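Hemolysin-related protein (Vibrio cholerae serotype O1, PDB 6MLT) is a secreted, metal-binding protein of the biofilm matrix that probably binds carbohydrate and takes part in biofilm adhesion. Local coordinates at residues D10-S22 against H552-W566. Residues are numbered along the deposited sequence; the frame is centred on the assembly and turned at random.
Sequences DIQTKLKWSWSTS and HGVFVYESANPSKPW
Trp17 lies against Val556 where the N-terminal strand 13-19 pairs antiparallel with strand 553-559. The two backbones share a ladder of hydrogen bonds, and a classic beta bulge interrupts it. Lys16 and Trp17 both face Val556, whose carbonyl O accepts from Lys16 N at 2.7 Å and from Trp17 N at 3.2 Å. Both donors are tilted out of the carbonyl plane. The bulge shifts the register by one residue between Leu15 and Trp17.

Val556 can be followed outward. Val556 CB sits 3.6 Å from Trp17 O. From there CG1 runs anti to the backbone N (chi1 178°) and meets the aliphatic chain of Lys16, with Val556 CG1 4.0 Å from Lys16 CD. Val556 CG2, the other branch, lies over one face of the Trp17 indole, 3.5 Å from the centroid of its six-membered ring and 13° off the normal. This is a CH-pi contact. Val554 CG1 adds apolar packing against Trp17 CZ3. Trp17 NE1 is hydrogen-bonded to Gly78 O, which ties the indole to the chain just after strand 71-76. Lys16 extends past Val556 to a salt bridge with Glu530.

Just before the bulge, Leu15 CD1 covers a face of the Tyr557 ring, 3.9 Å from its centroid. The same methyl also touches the edge of Phe555. Near one end of the pairing, Ser20 OG donates to His552 O at 2.9 Å, nearly in line with the C=O bond. At the other end of the pairing, Thr13 CG2 meets the edge of the Trp566 indole in its plane.

Strand 13-19 is an outermost strand of a four-stranded antiparallel sheet whose other strands come from residues 525-559. Joining the chain's N-terminal strand to three late ones is consistent with the "Velcro" closure of a beta-propeller.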
# COMPACT_ATOMS: atom_id res chain seq x y z
N ASP A 10 -4.27 14.03 -22.92
CA ASP A 10 -2.91 13.52 -22.86
C ASP A 10 -2.10 14.25 -21.79
O ASP A 10 -2.45 15.36 -21.39
CB ASP A 10 -2.21 13.65 -24.22
N ILE A 11 -1.02 13.63 -21.34
CA ILE A 11 -0.14 14.20 -20.34
C ILE A 11 1.08 14.73 -21.08
O ILE A 11 1.84 13.97 -21.69
CB ILE A 11 0.24 13.17 -19.27
CG1 ILE A 11 -1.01 12.76 -18.50
CG2 ILE A 11 1.30 13.73 -18.32
CD1 ILE A 11 -0.88 11.43 -17.79
N GLN A 12 1.26 16.05 -21.03
CA GLN A 12 2.36 16.73 -21.70
C GLN A 12 3.54 16.87 -20.75
O GLN A 12 3.37 17.32 -19.61
CB GLN A 12 1.92 18.12 -22.18
CG GLN A 12 0.66 18.14 -23.02
CD GLN A 12 0.95 18.14 -24.50
OE1 GLN A 12 1.26 17.10 -25.08
NE2 GLN A 12 0.86 19.31 -25.12
N THR A 13 4.73 16.51 -21.23
CA THR A 13 5.93 16.51 -20.40
C THR A 13 7.04 17.30 -21.08
O THR A 13 7.03 17.53 -22.29
CB THR A 13 6.42 15.07 -20.14
OG1 THR A 13 6.77 14.45 -21.38
CG2 THR A 13 5.34 14.26 -19.46
N LYS A 14 8.01 17.70 -20.26
CA LYS A 14 9.23 18.32 -20.74
C LYS A 14 10.37 17.89 -19.83
O LYS A 14 10.15 17.58 -18.66
CB LYS A 14 9.12 19.86 -20.78
CG LYS A 14 9.06 20.52 -19.40
CD LYS A 14 8.89 22.03 -19.53
CE LYS A 14 8.86 22.70 -18.16
NZ LYS A 14 8.55 24.16 -18.26
N LEU A 15 11.58 17.87 -20.39
CA LEU A 15 12.73 17.41 -19.63
C LEU A 15 13.08 18.42 -18.55
O LEU A 15 13.20 19.62 -18.81
CB LEU A 15 13.93 17.19 -20.55
CG LEU A 15 15.13 16.50 -19.91
CD1 LEU A 15 14.86 15.01 -19.74
CD2 LEU A 15 16.40 16.72 -20.74
N LYS A 16 13.25 17.92 -17.32
CA LYS A 16 13.74 18.74 -16.22
C LYS A 16 15.26 18.73 -16.17
O LYS A 16 15.89 19.79 -16.15
CB LYS A 16 13.15 18.23 -14.90
CG LYS A 16 13.57 19.02 -13.67
CD LYS A 16 12.85 18.49 -12.44
CE LYS A 16 13.19 19.27 -11.19
NZ LYS A 16 12.25 18.94 -10.09
N TRP A 17 15.86 17.54 -16.12
CA TRP A 17 17.30 17.40 -16.32
C TRP A 17 17.59 15.96 -16.72
O TRP A 17 16.73 15.08 -16.61
CB TRP A 17 18.12 17.80 -15.08
CG TRP A 17 17.80 17.10 -13.76
CD1 TRP A 17 17.13 17.64 -12.70
CD2 TRP A 17 18.19 15.77 -13.35
NE1 TRP A 17 17.06 16.73 -11.67
CE2 TRP A 17 17.70 15.58 -12.04
CE3 TRP A 17 18.89 14.73 -13.96
CZ2 TRP A 17 17.90 14.39 -11.32
CZ3 TRP A 17 19.09 13.55 -13.26
CH2 TRP A 17 18.59 13.39 -11.95
N SER A 18 18.82 15.73 -17.19
CA SER A 18 19.28 14.39 -17.49
C SER A 18 20.73 14.26 -17.06
O SER A 18 21.47 15.25 -16.98
CB SER A 18 19.14 14.05 -18.99
OG SER A 18 20.01 14.84 -19.78
N TRP A 19 21.12 13.03 -16.76
CA TRP A 19 22.50 12.67 -16.46
C TRP A 19 22.90 11.55 -17.40
O TRP A 19 22.18 10.56 -17.53
CB TRP A 19 22.65 12.23 -15.00
CG TRP A 19 24.04 11.80 -14.63
CD1 TRP A 19 25.00 12.55 -14.01
CD2 TRP A 19 24.63 10.51 -14.87
NE1 TRP A 19 26.15 11.82 -13.86
CE2 TRP A 19 25.94 10.56 -14.37
CE3 TRP A 19 24.17 9.33 -15.45
CZ2 TRP A 19 26.81 9.47 -14.45
CZ3 TRP A 19 25.03 8.25 -15.53
CH2 TRP A 19 26.34 8.33 -15.03
N SER A 20 24.05 11.70 -18.06
CA SER A 20 24.51 10.68 -19.00
C SER A 20 26.00 10.46 -18.97
O SER A 20 26.48 9.54 -19.65
CB SER A 20 24.08 11.05 -20.42
OG SER A 20 22.67 11.05 -20.54
N THR A 21 26.76 11.25 -18.22
CA THR A 21 28.21 11.14 -18.25
C THR A 21 28.79 11.72 -16.97
O THR A 21 28.12 12.45 -16.24
CB THR A 21 28.80 11.86 -19.46
OG1 THR A 21 30.22 11.75 -19.43
CG2 THR A 21 28.40 13.33 -19.46
N SER A 22 30.05 11.39 -16.72
CA SER A 22 30.73 11.80 -15.50
C SER A 22 32.23 11.82 -15.77
O SER A 22 32.72 11.09 -16.64
CB SER A 22 30.41 10.84 -14.35
OG SER A 22 31.16 11.14 -13.19
N HIS A 552 20.94 6.79 -22.60
CA HIS A 552 21.51 6.12 -21.44
C HIS A 552 21.66 7.12 -20.30
O HIS A 552 21.95 8.29 -20.53
CB HIS A 552 22.87 5.49 -21.76
CG HIS A 552 23.92 6.47 -22.19
ND1 HIS A 552 24.18 6.75 -23.51
CD2 HIS A 552 24.80 7.22 -21.47
CE1 HIS A 552 25.17 7.63 -23.59
NE2 HIS A 552 25.55 7.93 -22.37
N GLY A 553 21.44 6.64 -19.08
CA GLY A 553 21.64 7.43 -17.87
C GLY A 553 20.35 7.57 -17.09
O GLY A 553 19.61 6.59 -16.90
N VAL A 554 20.08 8.79 -16.64
CA VAL A 554 18.90 9.11 -15.83
C VAL A 554 18.24 10.33 -16.44
O VAL A 554 18.91 11.34 -16.69
CB VAL A 554 19.28 9.37 -14.36
CG1 VAL A 554 18.03 9.70 -13.53
CG2 VAL A 554 20.00 8.17 -13.77
N PHE A 555 16.93 10.24 -16.65
CA PHE A 555 16.17 11.30 -17.30
C PHE A 555 14.99 11.65 -16.42
O PHE A 555 14.23 10.77 -16.00
CB PHE A 555 15.74 10.86 -18.71
CG PHE A 555 16.90 10.71 -19.65
CD1 PHE A 555 17.75 9.63 -19.54
CD2 PHE A 555 17.18 11.68 -20.59
CE1 PHE A 555 18.85 9.51 -20.37
CE2 PHE A 555 18.27 11.57 -21.42
CZ PHE A 555 19.11 10.48 -21.31
N VAL A 556 14.85 12.94 -16.11
CA VAL A 556 13.84 13.43 -15.19
C VAL A 556 12.98 14.43 -15.94
O VAL A 556 13.50 15.37 -16.55
CB VAL A 556 14.48 14.07 -13.95
CG1 VAL A 556 13.42 14.62 -13.00
CG2 VAL A 556 15.35 13.04 -13.23
N TYR A 557 11.66 14.24 -15.87
CA TYR A 557 10.70 15.05 -16.58
C TYR A 557 9.76 15.73 -15.59
O TYR A 557 9.64 15.32 -14.44
CB TYR A 557 9.89 14.19 -17.56
CG TYR A 557 10.75 13.56 -18.63
CD1 TYR A 557 11.43 12.37 -18.40
CD2 TYR A 557 10.91 14.18 -19.86
CE1 TYR A 557 12.22 11.80 -19.39
CE2 TYR A 557 11.70 13.63 -20.84
CZ TYR A 557 12.35 12.44 -20.60
OH TYR A 557 13.14 11.90 -21.59
N GLU A 558 9.09 16.76 -16.08
CA GLU A 558 8.09 17.48 -15.31
C GLU A 558 6.93 17.82 -16.23
O GLU A 558 7.03 17.74 -17.46
CB GLU A 558 8.68 18.74 -14.68
CG GLU A 558 9.28 19.71 -15.68
CD GLU A 558 9.84 20.95 -15.02
OE1 GLU A 558 9.09 21.60 -14.26
OE2 GLU A 558 11.02 21.28 -15.26
N SER A 559 5.81 18.22 -15.63
CA SER A 559 4.65 18.64 -16.40
C SER A 559 5.01 19.83 -17.27
O SER A 559 5.61 20.80 -16.81
CB SER A 559 3.50 19.00 -15.47
OG SER A 559 2.40 19.47 -16.23
N ALA A 560 4.65 19.76 -18.55
CA ALA A 560 4.93 20.85 -19.47
C ALA A 560 3.96 22.01 -19.33
O ALA A 560 4.27 23.12 -19.77
CB ALA A 560 4.92 20.35 -20.92
N ASN A 561 2.80 21.78 -18.72
CA ASN A 561 1.78 22.81 -18.57
C ASN A 561 1.85 23.38 -17.16
O ASN A 561 1.57 22.64 -16.20
CB ASN A 561 0.40 22.24 -18.85
CG ASN A 561 -0.68 23.31 -18.87
OD1 ASN A 561 -0.55 24.36 -18.25
ND2 ASN A 561 -1.76 23.03 -19.59
N PRO A 562 2.21 24.65 -16.97
CA PRO A 562 2.35 25.16 -15.60
C PRO A 562 1.05 25.21 -14.82
O PRO A 562 1.09 25.31 -13.59
CB PRO A 562 2.93 26.57 -15.81
CG PRO A 562 2.47 26.96 -17.17
CD PRO A 562 2.47 25.69 -17.97
N SER A 563 -0.10 25.13 -15.48
CA SER A 563 -1.39 25.03 -14.80
C SER A 563 -1.82 23.59 -14.56
O SER A 563 -2.94 23.36 -14.11
CB SER A 563 -2.46 25.77 -15.60
OG SER A 563 -2.36 27.17 -15.37
N LYS A 564 -0.96 22.62 -14.84
CA LYS A 564 -1.24 21.21 -14.57
C LYS A 564 -0.10 20.61 -13.75
O LYS A 564 0.61 19.71 -14.21
CB LYS A 564 -1.46 20.43 -15.86
CG LYS A 564 -2.74 20.80 -16.60
CD LYS A 564 -2.92 19.93 -17.84
CE LYS A 564 -4.32 20.08 -18.42
NZ LYS A 564 -4.53 19.20 -19.61
N PRO A 565 0.07 21.07 -12.52
CA PRO A 565 1.10 20.48 -11.67
C PRO A 565 0.78 19.03 -11.35
O PRO A 565 -0.38 18.61 -11.35
CB PRO A 565 1.06 21.35 -10.41
CG PRO A 565 -0.33 21.89 -10.36
CD PRO A 565 -0.72 22.10 -11.81
N TRP A 566 1.83 18.27 -11.08
CA TRP A 566 1.71 16.88 -10.66
C TRP A 566 1.67 16.86 -9.13
O TRP A 566 2.72 16.87 -8.47
CB TRP A 566 2.85 16.04 -11.22
CG TRP A 566 2.78 15.87 -12.72
CD1 TRP A 566 1.70 16.13 -13.53
CD2 TRP A 566 3.83 15.42 -13.58
NE1 TRP A 566 2.02 15.85 -14.84
CE2 TRP A 566 3.32 15.43 -14.90
CE3 TRP A 566 5.15 15.02 -13.37
CZ2 TRP A 566 4.09 15.04 -15.99
CZ3 TRP A 566 5.91 14.64 -14.46
CH2 TRP A 566 5.38 14.65 -15.75
O HOH W 1 -3.27 17.04 -19.36
O HOH W 2 1.16 18.44 -18.17
O HOH W 3 6.63 24.77 -19.90
O HOH W 4 12.39 22.07 -17.54
O HOH W 5 27.88 9.59 -22.39